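PDB 3S9X: ASCH domain, which is of unknown function but belongs to the ASCH family of the PUA clan, whose members are thought to bind RNA. Local coordinates for residues A[80-85]-A[91-96]. Numbering follows the deposited sequence.
Sequences QVVTNW and CIIEIT
Gln-80 to Val-82 pair with Cys-91 to Ile-93 as neighbouring antiparallel strands of a beta hairpin in the interior of the mixed sheet. Gln-80 and Ile-93 form a hydrogen-bonded pair that exchanges two bonds, Gln-80 N to Ile-93 O and Ile-93 N to Gln-80 O, each 2.9 Å. Val-82 N reaches Cys-91 O at 2.8 Å, whereas the return bond from Cys-91 N to Val-82 O is weak at 3.3 Å. Between them Val-81 and Ile-92 make the non-hydrogen-bonded pair, and Ile-92 CA lies 3.3 Å from Gln-80 O in a CA-H...O contact, a second, weaker donor to that carbonyl.

Gln-80, Val-82, Cys-91 and Ile-93 share one face. With chi1 at 63°, Ile-93 sets CG1 between its backbone N and carbonyl carbon, bringing it 3.7 Å from Val-82 CG2; the two side chains cross at about a right angle. The short, apolar Cys-91 suits its buried place, SG lying 3.9 Å from Val-82 CB. Gln-80 lies side by side with Ile-93, its CB 3.9 Å from Ile-93 CG1; a long polar residue suits this partly exposed place, its extended chain carrying NE2 to Asp-35 O. On the other face Val-81 CG2 meets Ile-92 CG1 at 4.2 Å. Branching at CB in both valines and both isoleucines favours the extended backbone of this antiparallel hairpin, set in a five-stranded PUA-clan sheet between helices 41-52 and 8-19.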
loop_
_atom_site.group_PDB
_atom_site.type_symbol
_atom_site.label_atom_id
_atom_site.label_comp_id
_atom_site.label_asym_id
_atom_site.label_seq_id
_atom_site.Cartn_x
_atom_site.Cartn_y
_atom_site.Cartn_z
ATOM N N GLN A 80 6.289 -0.289 -5.753
ATOM C CA GLN A 80 6.653 0.166 -4.420
ATOM C C GLN A 80 7.690 -0.828 -3.846
ATOM O O GLN A 80 7.410 -2.040 -3.734
ATOM C CB GLN A 80 5.478 0.297 -3.466
ATOM C CG GLN A 80 5.850 0.651 -2.076
ATOM C CD GLN A 80 4.731 0.794 -1.097
ATOM O OE1 GLN A 80 3.567 0.959 -1.505
ATOM N NE2 GLN A 80 5.064 0.753 0.220
ATOM N N VAL A 81 8.818 -0.277 -3.401
ATOM C CA VAL A 81 9.707 -0.990 -2.553
ATOM C C VAL A 81 9.069 -0.963 -1.170
ATOM O O VAL A 81 8.955 0.113 -0.551
ATOM C CB VAL A 81 11.166 -0.438 -2.529
ATOM C CG1 VAL A 81 11.994 -1.268 -1.571
ATOM C CG2 VAL A 81 11.727 -0.345 -3.964
ATOM N N VAL A 82 8.691 -2.129 -0.691
ATOM C CA VAL A 82 8.080 -2.325 0.658
ATOM C C VAL A 82 9.205 -2.503 1.633
ATOM O O VAL A 82 9.940 -3.480 1.556
ATOM C CB VAL A 82 7.100 -3.501 0.664
ATOM C CG1 VAL A 82 6.499 -3.696 2.081
ATOM C CG2 VAL A 82 6.052 -3.360 -0.450
ATOM N N THR A 83 9.383 -1.535 2.521
ATOM C CA THR A 83 10.395 -1.644 3.558
ATOM C C THR A 83 9.744 -2.031 4.893
ATOM O O THR A 83 8.504 -1.940 5.059
ATOM C CB THR A 83 11.151 -0.341 3.748
ATOM O OG1 THR A 83 10.371 0.613 4.432
ATOM C CG2 THR A 83 11.635 0.275 2.400
ATOM N N ASN A 84 10.579 -2.451 5.822
ATOM C CA ASN A 84 10.157 -2.517 7.178
ATOM C C ASN A 84 10.207 -1.149 7.823
ATOM O O ASN A 84 10.456 -0.136 7.184
ATOM C CB ASN A 84 10.917 -3.620 7.939
ATOM C CG ASN A 84 12.369 -3.286 8.222
ATOM O OD1 ASN A 84 12.817 -2.146 8.001
ATOM N ND2 ASN A 84 13.104 -4.314 8.659
ATOM N N TRP A 85 9.892 -1.084 9.119
ATOM C CA TRP A 85 9.853 0.177 9.829
ATOM C C TRP A 85 11.126 0.988 9.702
ATOM O O TRP A 85 11.045 2.216 9.690
ATOM C CB TRP A 85 9.512 -0.125 11.303
ATOM C CG TRP A 85 9.403 1.052 12.230
ATOM C CD1 TRP A 85 10.296 1.400 13.178
ATOM C CD2 TRP A 85 8.347 2.010 12.319
ATOM N NE1 TRP A 85 9.830 2.491 13.920
ATOM C CE2 TRP A 85 8.627 2.865 13.392
ATOM C CE3 TRP A 85 7.141 2.193 11.597
ATOM C CZ2 TRP A 85 7.805 3.897 13.759
ATOM C CZ3 TRP A 85 6.295 3.253 12.009
ATOM C CH2 TRP A 85 6.627 4.039 13.105
ATOM N N CYS A 91 10.488 -6.405 0.069
ATOM C CA CYS A 91 10.010 -6.907 -1.217
ATOM C C CYS A 91 9.604 -5.693 -2.077
ATOM O O CYS A 91 9.623 -4.582 -1.634
ATOM C CB CYS A 91 8.910 -7.933 -1.052
ATOM S SG CYS A 91 7.398 -7.300 -0.340
ATOM N N ILE A 92 9.272 -5.997 -3.333
ATOM C CA ILE A 92 8.770 -4.990 -4.234
ATOM C C ILE A 92 7.376 -5.471 -4.717
ATOM O O ILE A 92 7.266 -6.628 -5.154
ATOM C CB ILE A 92 9.694 -4.699 -5.453
ATOM C CG1 ILE A 92 11.093 -4.384 -4.954
ATOM C CG2 ILE A 92 9.136 -3.571 -6.329
ATOM C CD1 ILE A 92 12.132 -4.073 -6.021
ATOM N N ILE A 93 6.407 -4.565 -4.704
ATOM C CA ILE A 93 5.086 -4.832 -5.172
ATOM C C ILE A 93 4.743 -4.014 -6.386
ATOM O O ILE A 93 5.296 -2.912 -6.554
ATOM C CB ILE A 93 4.034 -4.690 -4.095
ATOM C CG1 ILE A 93 3.950 -3.260 -3.549
ATOM C CG2 ILE A 93 4.186 -5.723 -2.977
ATOM C CD1 ILE A 93 2.867 -2.935 -2.555
ATOM N N GLU A 94 3.844 -4.545 -7.240
ATOM C CA GLU A 94 3.361 -3.859 -8.447
ATOM C C GLU A 94 1.837 -3.782 -8.273
ATOM O O GLU A 94 1.149 -4.788 -8.012
ATOM C CB GLU A 94 3.659 -4.671 -9.728
ATOM C CG GLU A 94 3.215 -3.941 -10.977
ATOM C CD GLU A 94 3.651 -4.626 -12.221
ATOM O OE1 GLU A 94 4.728 -5.251 -12.270
ATOM O OE2 GLU A 94 2.939 -4.409 -13.243
ATOM N N ILE A 95 1.307 -2.571 -8.377
ATOM C CA ILE A 95 -0.126 -2.351 -8.328
ATOM C C ILE A 95 -0.814 -3.000 -9.537
ATOM O O ILE A 95 -0.423 -2.722 -10.663
ATOM C CB ILE A 95 -0.447 -0.854 -8.230
ATOM C CG1 ILE A 95 0.103 -0.299 -6.901
ATOM C CG2 ILE A 95 -2.004 -0.624 -8.410
ATOM C CD1 ILE A 95 -0.246 1.161 -6.529
ATOM N N THR A 96 -1.885 -3.762 -9.280
ATOM C CA THR A 96 -2.594 -4.476 -10.318
ATOM C C THR A 96 -4.027 -3.951 -10.558
ATOM O O THR A 96 -4.523 -4.099 -11.658
ATOM C CB THR A 96 -2.644 -6.011 -10.045
ATOM O OG1 THR A 96 -3.278 -6.144 -8.804
ATOM C CG2 THR A 96 -1.211 -6.628 -10.020
#